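Local atomic coordinates of periplasmic binding protein (Thermotoga lettingae TMO, PDB entry 4RY8), a protein that binds 5-methylthioribose between its two lobes and probably serves as the solute-binding component of a transporter for this sugar. Residues T62-F67 / D73-D78; K90-L93 / R98-T101; N138-N143 / T186-A191; A190-K195 / M217-S222; A262-A267 / E318-L323. All coordinates share one frame; numbering follows the deposited sequence.

In the fold
The five contacts fall into two groups, one in each lobe of a periplasmic binding protein. Contacts 1 and 2 come first along the chain; their centres lie about 8 Å apart, and their strands 74-78 and 98-102 are neighbours in the parallel sheet. Contact 5, last in sequence, returns to this lobe: Ile-76 and Val-100 touch helix 255-270, while Ile-75, Ile-77 and Val-99 face helices 57-69 and 82-94. Contacts 3 and 4 share helix 180-194 in the other lobe, with centres about 9 Å apart. The centres of contacts 1 and 3 are about 36 Å apart, on opposite sides of the chain's centre; each lobe packs helices on its own sheet, with the sugar between them.

Contact 1. Residues T62-F67 / D73-D78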
# COMPACT_ATOMS: atom_id res chain seq x y z
N THR C 62 -19.30 -29.16 -8.74
CA THR C 62 -20.65 -29.76 -8.60
C THR C 62 -21.61 -28.89 -7.77
O THR C 62 -22.80 -28.82 -8.06
CB THR C 62 -20.63 -31.17 -7.93
OG1 THR C 62 -20.56 -31.05 -6.50
CG2 THR C 62 -19.47 -31.99 -8.40
N MET C 63 -21.11 -28.23 -6.74
CA MET C 63 -21.97 -27.34 -5.95
C MET C 63 -22.45 -26.16 -6.79
O MET C 63 -23.61 -25.75 -6.70
CB MET C 63 -21.25 -26.86 -4.68
CG MET C 63 -20.99 -27.96 -3.66
SD MET C 63 -19.83 -27.61 -2.33
CE MET C 63 -20.23 -28.98 -1.24
N ILE C 64 -21.57 -25.61 -7.62
CA ILE C 64 -21.93 -24.44 -8.42
C ILE C 64 -22.97 -24.87 -9.43
O ILE C 64 -24.01 -24.26 -9.58
CB ILE C 64 -20.69 -23.81 -9.10
CG1 ILE C 64 -19.84 -23.09 -8.04
CG2 ILE C 64 -21.12 -22.83 -10.19
CD1 ILE C 64 -18.43 -22.79 -8.48
N GLU C 65 -22.68 -25.98 -10.08
CA GLU C 65 -23.60 -26.64 -10.99
C GLU C 65 -24.97 -26.94 -10.36
O GLU C 65 -26.00 -26.72 -11.00
CB GLU C 65 -22.87 -27.87 -11.56
CG GLU C 65 -23.68 -29.05 -12.02
CD GLU C 65 -22.76 -30.27 -12.15
OE1 GLU C 65 -23.26 -31.40 -11.97
OE2 GLU C 65 -21.54 -30.10 -12.40
N ASN C 66 -25.01 -27.40 -9.11
CA ASN C 66 -26.32 -27.64 -8.46
C ASN C 66 -27.07 -26.32 -8.41
O ASN C 66 -28.26 -26.29 -8.71
CB ASN C 66 -26.19 -28.19 -7.02
CG ASN C 66 -25.55 -29.57 -6.97
OD1 ASN C 66 -25.08 -30.03 -5.92
ND2 ASN C 66 -25.52 -30.25 -8.12
N PHE C 67 -26.38 -25.24 -8.06
CA PHE C 67 -27.07 -23.95 -7.95
C PHE C 67 -27.51 -23.40 -9.32
O PHE C 67 -28.55 -22.73 -9.42
CB PHE C 67 -26.25 -22.95 -7.14
CG PHE C 67 -26.19 -23.28 -5.68
CD1 PHE C 67 -27.37 -23.47 -4.96
CD2 PHE C 67 -24.98 -23.45 -5.02
CE1 PHE C 67 -27.34 -23.79 -3.62
CE2 PHE C 67 -24.94 -23.78 -3.68
CZ PHE C 67 -26.12 -23.96 -2.98
N ASP C 73 -31.06 -16.85 -8.27
CA ASP C 73 -30.90 -15.53 -8.81
C ASP C 73 -29.41 -15.09 -8.91
O ASP C 73 -29.00 -14.38 -9.85
CB ASP C 73 -31.73 -14.55 -7.95
CG ASP C 73 -33.20 -14.87 -7.99
OD1 ASP C 73 -33.69 -15.70 -7.19
OD2 ASP C 73 -33.86 -14.30 -8.87
N ALA C 74 -28.59 -15.50 -7.95
CA ALA C 74 -27.17 -15.17 -8.01
C ALA C 74 -26.32 -16.15 -7.22
O ALA C 74 -26.80 -16.77 -6.27
CB ALA C 74 -26.95 -13.75 -7.46
N ILE C 75 -25.06 -16.27 -7.64
CA ILE C 75 -24.05 -17.01 -6.92
C ILE C 75 -22.89 -16.12 -6.41
O ILE C 75 -22.28 -15.36 -7.19
CB ILE C 75 -23.51 -18.15 -7.82
CG1 ILE C 75 -24.67 -18.98 -8.34
CG2 ILE C 75 -22.58 -19.05 -7.03
CD1 ILE C 75 -24.28 -20.01 -9.38
N ILE C 76 -22.57 -16.23 -5.13
CA ILE C 76 -21.32 -15.74 -4.61
C ILE C 76 -20.29 -16.88 -4.63
O ILE C 76 -20.48 -17.94 -4.02
CB ILE C 76 -21.47 -15.20 -3.18
CG1 ILE C 76 -22.61 -14.19 -3.15
CG2 ILE C 76 -20.18 -14.56 -2.71
CD1 ILE C 76 -23.23 -14.03 -1.79
N ILE C 77 -19.22 -16.67 -5.36
CA ILE C 77 -18.08 -17.55 -5.32
C ILE C 77 -16.98 -17.04 -4.39
O ILE C 77 -16.33 -16.00 -4.62
CB ILE C 77 -17.57 -17.85 -6.71
CG1 ILE C 77 -18.74 -18.39 -7.54
CG2 ILE C 77 -16.46 -18.88 -6.61
CD1 ILE C 77 -18.36 -18.76 -8.94
N ASP C 78 -16.76 -17.82 -3.33
CA ASP C 78 -15.86 -17.50 -2.27
C ASP C 78 -14.60 -18.38 -2.33
O ASP C 78 -14.68 -19.56 -2.06
CB ASP C 78 -16.61 -17.77 -0.99
CG ASP C 78 -16.00 -17.11 0.16
OD1 ASP C 78 -14.81 -17.38 0.36
OD2 ASP C 78 -16.71 -16.31 0.84
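Ile-75 reaches from strand 74-78 to Phe-67 and Ile-64 on helix 57-69. From its CB the longer branch leaves with CG1 opposite the carbonyl carbon (chi1 -53°), and the next bond is extended, which sends the chain straight at the helix; CB and CG1 form the stem and the terminal methyl makes the contact. That methyl, CD1, lies 4.2 Å from CB of Phe-67, meeting the base of the aromatic side chain while the ring itself leads away toward Ala-19 and Val-21 of strand 17-22. CD1 is also 4.3 Å from CG2 of Ile-64, so it is set between two residues one helical turn apart. Helix 57-69 is the connecting helix of a beta-alpha-beta crossover: it leads from edge strand 47-52 to strand 74-78, and strand 17-22 lies between the two in the parallel sheet. Its short segment runs nearly antiparallel to the strand, at 165°, with the axes 9.9 Å apart. Two residues farther along the strand, Ile-77 swings its end toward the same helix. Its CD1 meets CD1 of Ile-64 at 4.1 Å, and the two isoleucines cross at about a right angle, methyl against methyl. Leu-85 of helix 82-94 touches both of them, extending the apolar layer to the next helix on this face of the sheet.

Contact 2. Residues K90-L93 / R98-T101; sequences KEAL and RVVT
Leu-93 turns its CG opposite its own carbonyl carbon, chi1 -64°, while Val-99 places CG1 opposite its backbone N, chi1 -179°, which leaves CG2 as the branch that faces the helix. These settings bring the two side chains together at about a right angle. CD2 of Leu-93 lies 3.9 Å from CG2 of Val-99 and 4.1 Å from CB of Val-99, so one leucine methyl rests against the branch point of the valine as well as its tip. The same CG2 of Val-99 also meets CB of Ala-92, at 4.3 Å; the alanine methyl adds a second, looser contact from the same helical turn. Helix 82-94 and strand 98-102 are the second and third elements of a beta-alpha-beta unit that starts with strand 74-78, and the contact lies where the chain leaves the helix and turns back into the parallel sheet. A water molecule links the two segments. It donates to the carbonyl O of Leu-93, 2.7 Å away, and accepts from NH1 of Arg-98 at 2.9 Å. Although its CB points away from the helix, Arg-98 thus curls back, and the water lies at the edge of the guanidinium group, in its plane. Loop residues Asp-108, Arg-110 and Val-111 pack on Leu-93 as well, and Ile-68 of helix 57-69 touches Ala-92.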
# COMPACT_ATOMS: atom_id res chain seq x y z
N LYS C 90 -18.92 -18.84 -16.39
CA LYS C 90 -19.41 -18.34 -17.68
C LYS C 90 -20.77 -18.91 -18.00
O LYS C 90 -21.65 -18.18 -18.46
CB LYS C 90 -18.45 -18.67 -18.82
CG LYS C 90 -17.11 -17.98 -18.69
CD LYS C 90 -17.12 -16.52 -19.12
CE LYS C 90 -15.69 -16.08 -19.46
NZ LYS C 90 -15.54 -14.62 -19.69
N GLU C 91 -20.95 -20.22 -17.77
CA GLU C 91 -22.25 -20.85 -17.96
C GLU C 91 -23.33 -20.14 -17.15
O GLU C 91 -24.39 -19.77 -17.69
CB GLU C 91 -22.21 -22.30 -17.55
CG GLU C 91 -23.53 -23.00 -17.74
CD GLU C 91 -23.45 -24.49 -17.51
OE1 GLU C 91 -22.32 -25.03 -17.43
OE2 GLU C 91 -24.52 -25.12 -17.41
N ALA C 92 -23.06 -19.97 -15.86
CA ALA C 92 -23.98 -19.28 -14.98
C ALA C 92 -24.39 -17.92 -15.54
O ALA C 92 -25.57 -17.64 -15.65
CB ALA C 92 -23.38 -19.15 -13.60
N LEU C 93 -23.40 -17.10 -15.90
CA LEU C 93 -23.64 -15.79 -16.52
C LEU C 93 -24.54 -15.84 -17.74
O LEU C 93 -25.46 -15.04 -17.87
CB LEU C 93 -22.31 -15.12 -16.87
CG LEU C 93 -21.40 -14.76 -15.71
CD1 LEU C 93 -20.02 -14.40 -16.25
CD2 LEU C 93 -22.02 -13.65 -14.88
N ARG C 98 -26.57 -13.97 -11.76
CA ARG C 98 -25.61 -12.93 -11.44
C ARG C 98 -24.53 -13.57 -10.55
O ARG C 98 -24.82 -14.47 -9.75
CB ARG C 98 -26.30 -11.70 -10.81
CG ARG C 98 -27.44 -11.10 -11.67
CD ARG C 98 -27.18 -11.03 -13.20
NE ARG C 98 -28.31 -10.43 -13.93
CZ ARG C 98 -28.60 -10.58 -15.23
NH1 ARG C 98 -27.85 -11.32 -16.04
NH2 ARG C 98 -29.66 -9.97 -15.74
N VAL C 99 -23.29 -13.14 -10.74
CA VAL C 99 -22.15 -13.68 -10.00
C VAL C 99 -21.31 -12.58 -9.41
O VAL C 99 -21.01 -11.61 -10.08
CB VAL C 99 -21.26 -14.53 -10.92
CG1 VAL C 99 -20.10 -15.10 -10.14
CG2 VAL C 99 -22.09 -15.62 -11.57
N VAL C 100 -20.86 -12.76 -8.19
CA VAL C 100 -19.91 -11.87 -7.59
C VAL C 100 -18.94 -12.75 -6.89
O VAL C 100 -19.33 -13.83 -6.46
CB VAL C 100 -20.59 -10.90 -6.56
CG1 VAL C 100 -21.50 -11.66 -5.61
CG2 VAL C 100 -19.55 -10.10 -5.76
N THR C 101 -17.68 -12.35 -6.77
CA THR C 101 -16.73 -13.15 -6.04
C THR C 101 -16.13 -12.44 -4.86
O THR C 101 -16.11 -11.19 -4.77
CB THR C 101 -15.58 -13.67 -6.92
OG1 THR C 101 -14.72 -12.60 -7.23
CG2 THR C 101 -16.11 -14.27 -8.19
O HOH W 1 -25.64 -13.13 -15.90

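Contact 3. Residues N138-N143 / T186-A191; sequences NVIYVN and TRMEAA
A beta-alpha-beta crossover brings Met-188 and Ala-191 over Ile-140: helix 180-194 leads from strand 167-173 to strand 200-203, and strand 137-142, which carries the isoleucine, lies between those two in the sheet. Ile-140 projects toward the helix and makes the contact with two of its methyls. CD1 lies 3.8 Å from CE of Met-188, while CG2 is 4.1 Å from SD of Met-188, so the sulfur and the methyl of the methionine each meet a different methyl of the isoleucine, the two chains meeting at a slant. Met-188 gets there by a bend: its CG stands opposite the backbone N, and a turn of 73° at chi2 then folds the thioether down toward the sheet. One turn later in the helix, CB of Ala-191 closes on the same CD1 of Ile-140, at 4.3 Å.

Tyr-141, the next residue of the strand, belongs to a separate, polar arrangement. ND2 of Asn-143 donates to OH of Tyr-141 over 3.0 Å in a nearly straight bond (168°), and CB of Asn-143 sits 3.6 Å above the tyrosine ring, toward its rim. Asp-154 and Leu-150 supply further hydrogen bonds to the hydroxyl and to ND2 respectively.

Within the layer, Ile-140 also touches Ile-173 of strand 167-173, and Met-188 rests on Val-201 of strand 200-203 and on Ala-215 and Ile-216 of helix 206-219. Met-188 therefore lies where the two helices and the sheet come together.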
# COMPACT_ATOMS: atom_id res chain seq x y z
N ASN C 138 15.55 -12.43 10.76
CA ASN C 138 15.49 -13.80 10.23
C ASN C 138 14.05 -14.38 10.33
O ASN C 138 13.61 -14.85 11.38
CB ASN C 138 16.47 -14.69 11.01
CG ASN C 138 17.92 -14.25 10.88
OD1 ASN C 138 18.70 -14.31 11.83
ND2 ASN C 138 18.29 -13.83 9.69
N VAL C 139 13.34 -14.35 9.22
CA VAL C 139 11.91 -14.54 9.22
C VAL C 139 11.53 -15.93 8.82
O VAL C 139 11.99 -16.43 7.75
CB VAL C 139 11.25 -13.55 8.22
CG1 VAL C 139 9.73 -13.71 8.22
CG2 VAL C 139 11.65 -12.13 8.56
N ILE C 140 10.67 -16.53 9.66
CA ILE C 140 9.84 -17.72 9.31
C ILE C 140 8.55 -17.26 8.67
O ILE C 140 7.72 -16.62 9.29
CB ILE C 140 9.58 -18.64 10.51
CG1 ILE C 140 10.95 -19.18 11.02
CG2 ILE C 140 8.61 -19.78 10.11
CD1 ILE C 140 10.95 -19.84 12.37
N TYR C 141 8.39 -17.56 7.39
CA TYR C 141 7.25 -17.10 6.59
C TYR C 141 6.21 -18.20 6.55
O TYR C 141 6.49 -19.33 6.10
CB TYR C 141 7.74 -16.85 5.18
CG TYR C 141 6.73 -16.37 4.15
CD1 TYR C 141 5.79 -15.38 4.43
CD2 TYR C 141 6.83 -16.78 2.84
CE1 TYR C 141 4.93 -14.94 3.47
CE2 TYR C 141 5.98 -16.33 1.88
CZ TYR C 141 5.05 -15.38 2.19
OH TYR C 141 4.25 -14.90 1.21
N VAL C 142 4.99 -17.89 6.97
CA VAL C 142 3.93 -18.90 6.96
C VAL C 142 2.85 -18.51 5.96
O VAL C 142 2.07 -17.54 6.15
CB VAL C 142 3.33 -19.13 8.32
CG1 VAL C 142 2.58 -20.45 8.31
CG2 VAL C 142 4.37 -19.06 9.43
N ASN C 143 2.87 -19.24 4.85
CA ASN C 143 1.96 -18.98 3.76
C ASN C 143 2.10 -20.10 2.78
O ASN C 143 3.07 -20.87 2.86
CB ASN C 143 2.29 -17.65 3.07
CG ASN C 143 1.17 -17.12 2.21
OD1 ASN C 143 -0.00 -17.52 2.33
ND2 ASN C 143 1.50 -16.20 1.34
N THR C 186 2.60 -27.65 14.78
CA THR C 186 3.53 -28.77 14.67
C THR C 186 4.71 -28.34 13.81
O THR C 186 5.86 -28.54 14.17
CB THR C 186 2.84 -29.99 14.07
OG1 THR C 186 1.83 -30.41 14.98
CG2 THR C 186 3.83 -31.15 13.88
N ARG C 187 4.41 -27.77 12.65
CA ARG C 187 5.43 -27.29 11.72
C ARG C 187 6.33 -26.25 12.37
O ARG C 187 7.52 -26.26 12.15
CB ARG C 187 4.78 -26.67 10.48
CG ARG C 187 4.05 -27.62 9.55
CD ARG C 187 2.94 -26.88 8.78
NE ARG C 187 2.74 -27.52 7.48
CZ ARG C 187 2.16 -28.71 7.29
NH1 ARG C 187 1.65 -29.40 8.31
NH2 ARG C 187 2.07 -29.20 6.05
N MET C 188 5.75 -25.33 13.13
CA MET C 188 6.51 -24.28 13.74
C MET C 188 7.51 -24.84 14.76
O MET C 188 8.65 -24.35 14.80
CB MET C 188 5.59 -23.20 14.32
CG MET C 188 6.33 -22.01 14.91
SD MET C 188 7.10 -20.86 13.75
CE MET C 188 8.10 -19.89 14.86
N GLU C 189 7.12 -25.88 15.53
CA GLU C 189 8.01 -26.57 16.48
C GLU C 189 9.25 -27.04 15.76
O GLU C 189 10.38 -26.82 16.25
CB GLU C 189 7.36 -27.81 17.09
CG GLU C 189 6.26 -27.60 18.12
CD GLU C 189 5.47 -28.89 18.34
OE1 GLU C 189 6.03 -30.01 18.19
OE2 GLU C 189 4.27 -28.80 18.66
N ALA C 190 9.05 -27.67 14.60
CA ALA C 190 10.18 -28.18 13.79
C ALA C 190 11.01 -27.06 13.17
O ALA C 190 12.24 -27.16 13.17
CB ALA C 190 9.69 -29.16 12.70
N ALA C 191 10.35 -26.02 12.64
CA ALA C 191 11.02 -24.86 12.04
C ALA C 191 11.95 -24.10 13.02
O ALA C 191 13.02 -23.67 12.62
CB ALA C 191 10.01 -23.89 11.42

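Contact 4. Residues A190-K195 / M217-S222; sequences AAMKEK and MQAGKS
The carbonyl O of Ala-190 receives two backbone N-H groups in the turn that carries Met-192 toward Ala-219 and Lys-221: Glu-194 N binds it at 2.9 Å, and Lys-193 N more weakly at 3.2 Å. This doubled grip comes in the last turn of helix 180-194, whose regular backbone angles end at Lys-195. From that turn Met-192 points at the other segment and alone spans the gap from its side. Its first two side-chain torsions take it outward, CG opposite the carbonyl carbon and the next bond extended, and a bend at chi3 of -77° then swings the methyl to one side. As a result the tip divides its contacts: CE meets CB of Ala-219 at 4.1 Å, while SD lies 4.2 Å from CD of Lys-221. The lysine is extended beyond CG and runs alongside the methionine in roughly the reverse sense, so that the methylene CD is the lysine atom nearest the sulfur. What places these two partners is a Schellman motif, and the contact joins the C-terminal ends of consecutive helices in one lobe. Gly-220 has a positive phi of 85° and turns the backbone out of helix 206-219, with Gly-220 N bound back to Met-217 O at 2.9 Å. Ala-219 and Lys-221, on either side of the glycine in sequence, both point toward the methionine. On the inner side Met-192 also touches Ala-215 and Ile-216 of helix 206-219 and Phe-225 in the loop that follows, whereas Ala-219 lies at the surface.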
# COMPACT_ATOMS: atom_id res chain seq x y z
N ALA C 190 9.05 -27.67 14.60
CA ALA C 190 10.18 -28.18 13.79
C ALA C 190 11.01 -27.06 13.17
O ALA C 190 12.24 -27.16 13.17
CB ALA C 190 9.69 -29.16 12.70
N ALA C 191 10.35 -26.02 12.64
CA ALA C 191 11.02 -24.86 12.04
C ALA C 191 11.95 -24.10 13.02
O ALA C 191 13.02 -23.67 12.62
CB ALA C 191 10.01 -23.89 11.42
N MET C 192 11.53 -23.95 14.27
CA MET C 192 12.35 -23.31 15.29
C MET C 192 13.61 -24.14 15.58
O MET C 192 14.68 -23.57 15.87
CB MET C 192 11.56 -23.10 16.60
CG MET C 192 10.47 -22.06 16.55
SD MET C 192 9.72 -21.68 18.19
CE MET C 192 8.67 -23.07 18.41
N LYS C 193 13.50 -25.46 15.52
CA LYS C 193 14.69 -26.29 15.73
C LYS C 193 15.59 -26.30 14.51
O LYS C 193 16.80 -26.36 14.68
CB LYS C 193 14.35 -27.73 16.13
CG LYS C 193 13.69 -27.83 17.50
CD LYS C 193 14.24 -29.02 18.28
CE LYS C 193 13.18 -29.66 19.17
NZ LYS C 193 12.29 -30.57 18.39
N GLU C 194 15.03 -26.26 13.30
CA GLU C 194 15.84 -26.26 12.09
C GLU C 194 16.54 -24.88 11.88
O GLU C 194 17.66 -24.82 11.36
CB GLU C 194 15.00 -26.67 10.86
CG GLU C 194 15.79 -26.86 9.55
CD GLU C 194 16.79 -28.01 9.57
OE1 GLU C 194 17.53 -28.17 8.57
OE2 GLU C 194 16.86 -28.77 10.57
N LYS C 195 15.89 -23.79 12.28
CA LYS C 195 16.43 -22.42 12.13
C LYS C 195 16.48 -21.70 13.47
O LYS C 195 15.64 -20.89 13.78
CB LYS C 195 15.63 -21.62 11.14
CG LYS C 195 15.32 -22.33 9.83
CD LYS C 195 16.53 -22.49 8.92
CE LYS C 195 16.11 -23.37 7.75
NZ LYS C 195 17.27 -23.76 6.91
N MET C 217 4.84 -20.12 22.43
CA MET C 217 4.58 -20.00 23.85
C MET C 217 4.86 -21.34 24.54
O MET C 217 5.43 -21.36 25.62
CB MET C 217 3.17 -19.50 24.09
CG MET C 217 2.98 -18.07 23.56
SD MET C 217 1.35 -17.39 23.91
CE MET C 217 0.25 -18.66 23.33
N GLN C 218 4.51 -22.45 23.89
CA GLN C 218 4.75 -23.74 24.49
C GLN C 218 6.24 -23.95 24.70
O GLN C 218 6.66 -24.48 25.72
CB GLN C 218 4.17 -24.86 23.64
CG GLN C 218 4.52 -26.23 24.19
CD GLN C 218 3.95 -27.37 23.41
OE1 GLN C 218 2.92 -27.23 22.75
NE2 GLN C 218 4.60 -28.52 23.48
N ALA C 219 7.05 -23.55 23.72
CA ALA C 219 8.49 -23.66 23.84
C ALA C 219 9.08 -22.70 24.86
O ALA C 219 10.22 -22.88 25.26
CB ALA C 219 9.16 -23.49 22.49
N GLY C 220 8.32 -21.71 25.30
CA GLY C 220 8.77 -20.77 26.33
C GLY C 220 9.59 -19.64 25.72
O GLY C 220 10.29 -18.93 26.44
N LYS C 221 9.46 -19.46 24.41
CA LYS C 221 10.30 -18.53 23.64
C LYS C 221 9.61 -17.22 23.23
O LYS C 221 9.99 -16.58 22.21
CB LYS C 221 10.77 -19.21 22.39
CG LYS C 221 11.57 -20.45 22.64
CD LYS C 221 12.32 -20.87 21.38
CE LYS C 221 13.15 -22.11 21.65
NZ LYS C 221 13.74 -22.62 20.39
N SER C 222 8.64 -16.80 24.00
CA SER C 222 7.91 -15.59 23.63
C SER C 222 8.79 -14.36 23.44
O SER C 222 8.44 -13.48 22.65
CB SER C 222 6.80 -15.30 24.64
OG SER C 222 5.72 -16.20 24.45

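Contact 5. Residues A262-A267 / E318-L323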
# COMPACT_ATOMS: atom_id res chain seq x y z
N ALA C 262 -20.86 -9.02 0.79
CA ALA C 262 -20.97 -9.99 -0.30
C ALA C 262 -22.42 -10.27 -0.63
O ALA C 262 -22.76 -10.40 -1.81
CB ALA C 262 -20.22 -11.29 0.03
N VAL C 263 -23.28 -10.31 0.39
CA VAL C 263 -24.69 -10.58 0.15
C VAL C 263 -25.35 -9.37 -0.48
O VAL C 263 -26.14 -9.52 -1.43
CB VAL C 263 -25.41 -11.03 1.43
CG1 VAL C 263 -26.93 -10.98 1.29
CG2 VAL C 263 -24.93 -12.42 1.79
N ARG C 264 -25.02 -8.17 0.04
CA ARG C 264 -25.54 -6.91 -0.49
C ARG C 264 -25.24 -6.76 -1.93
O ARG C 264 -26.09 -6.30 -2.66
CB ARG C 264 -24.91 -5.69 0.18
CG ARG C 264 -25.72 -5.13 1.30
CD ARG C 264 -25.51 -3.64 1.47
NE ARG C 264 -24.11 -3.20 1.57
CZ ARG C 264 -23.29 -3.50 2.57
NH1 ARG C 264 -23.66 -4.30 3.58
NH2 ARG C 264 -22.08 -2.99 2.58
N ALA C 265 -24.00 -7.10 -2.33
CA ALA C 265 -23.58 -7.02 -3.72
C ALA C 265 -24.42 -7.92 -4.59
O ALA C 265 -24.88 -7.53 -5.66
CB ALA C 265 -22.09 -7.37 -3.88
N ALA C 266 -24.55 -9.16 -4.13
CA ALA C 266 -25.33 -10.15 -4.82
C ALA C 266 -26.74 -9.63 -5.01
O ALA C 266 -27.29 -9.67 -6.10
CB ALA C 266 -25.35 -11.43 -4.04
N ALA C 267 -27.32 -9.10 -3.94
CA ALA C 267 -28.71 -8.65 -3.99
C ALA C 267 -28.85 -7.43 -4.90
O ALA C 267 -29.85 -7.29 -5.60
CB ALA C 267 -29.22 -8.34 -2.59
N GLU C 318 -30.38 3.18 -3.19
CA GLU C 318 -31.45 3.73 -2.38
C GLU C 318 -32.49 2.69 -2.02
O GLU C 318 -32.90 2.58 -0.86
CB GLU C 318 -32.14 4.89 -3.11
CG GLU C 318 -31.26 6.11 -3.32
CD GLU C 318 -30.62 6.59 -2.03
OE1 GLU C 318 -29.49 7.09 -2.10
OE2 GLU C 318 -31.25 6.44 -0.95
N TRP C 319 -32.92 1.94 -3.03
CA TRP C 319 -33.96 0.92 -2.84
C TRP C 319 -33.57 -0.17 -1.84
O TRP C 319 -34.40 -0.67 -1.10
CB TRP C 319 -34.37 0.32 -4.20
CG TRP C 319 -33.28 -0.42 -4.93
CD1 TRP C 319 -32.45 0.07 -5.91
CD2 TRP C 319 -32.93 -1.80 -4.76
NE1 TRP C 319 -31.60 -0.92 -6.33
CE2 TRP C 319 -31.87 -2.07 -5.65
CE3 TRP C 319 -33.39 -2.82 -3.93
CZ2 TRP C 319 -31.29 -3.33 -5.76
CZ3 TRP C 319 -32.78 -4.08 -4.03
CH2 TRP C 319 -31.74 -4.31 -4.94
N LEU C 320 -32.30 -0.53 -1.82
CA LEU C 320 -31.85 -1.58 -0.93
C LEU C 320 -31.82 -1.16 0.53
O LEU C 320 -32.18 -1.95 1.40
CB LEU C 320 -30.46 -2.08 -1.35
CG LEU C 320 -30.00 -3.39 -0.69
CD1 LEU C 320 -29.28 -4.25 -1.71
CD2 LEU C 320 -29.11 -3.13 0.52
N LYS C 321 -31.35 0.05 0.81
CA LYS C 321 -31.29 0.51 2.21
C LYS C 321 -32.70 0.82 2.67
O LYS C 321 -33.03 0.56 3.81
CB LYS C 321 -30.36 1.72 2.40
CG LYS C 321 -31.01 3.07 2.12
CD LYS C 321 -30.04 4.24 2.29
CE LYS C 321 -28.82 4.08 1.39
NZ LYS C 321 -28.12 5.36 1.11
N ALA C 322 -33.53 1.36 1.77
CA ALA C 322 -34.95 1.57 2.06
C ALA C 322 -35.63 0.24 2.40
O ALA C 322 -36.39 0.16 3.35
CB ALA C 322 -35.66 2.22 0.88
N LEU C 323 -35.32 -0.80 1.64
CA LEU C 323 -35.84 -2.14 1.89
C LEU C 323 -35.47 -2.69 3.28
O LEU C 323 -36.32 -3.23 3.98
CB LEU C 323 -35.33 -3.09 0.81
CG LEU C 323 -35.67 -4.56 0.90
CD1 LEU C 323 -37.16 -4.80 1.15
CD2 LEU C 323 -35.23 -5.23 -0.38
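Leu-320 and Arg-264 meet at about a right angle, the forked leucine pointing at helix 255-270 and the arginine passing across its end. CD2 of Leu-320 lies 3.8 Å from CD of Arg-264 and 4.0 Å from CG of Arg-264, so it is the aliphatic part of the arginine that packs. The chain of Arg-264 then bends at chi3, and its guanidinium group turns to the backbone before helix 318-326: NH2 donates to the carbonyl O of Leu-314, and NE makes a weak bond to that of Val-315. The other leucine methyl, CD1, fits into the next turn, 4.2 Å from CB of Ala-267 and 3.9 Å from the carbonyl O of Arg-264. Trp-319 comes in edge first. Its CG occupies the crowded position between backbone N and carbonyl carbon (chi1 63°), which lays the indole back along its own helix, with CB of Leu-320 3.9 Å above one face. The far corner of the ring, CH2, then points at the carbonyl O of Ala-267 over 3.6 Å, close to the ring plane, an approach consistent with a weak C-H...O contact. The indole NE1 is hydrogen-bonded to Glu-273, just beyond helix 255-270. The short helix segments cross at 122°, their axes 11.4 Å apart, a steep, wide packing bridged by the leucine. Helix 255-270 itself packs on strand 113-115 and helix 28-44, and the C-terminal helix 318-326 is thereby added as an outer layer to the Rossmann-like alpha/beta lobe of a type I periplasmic binding protein.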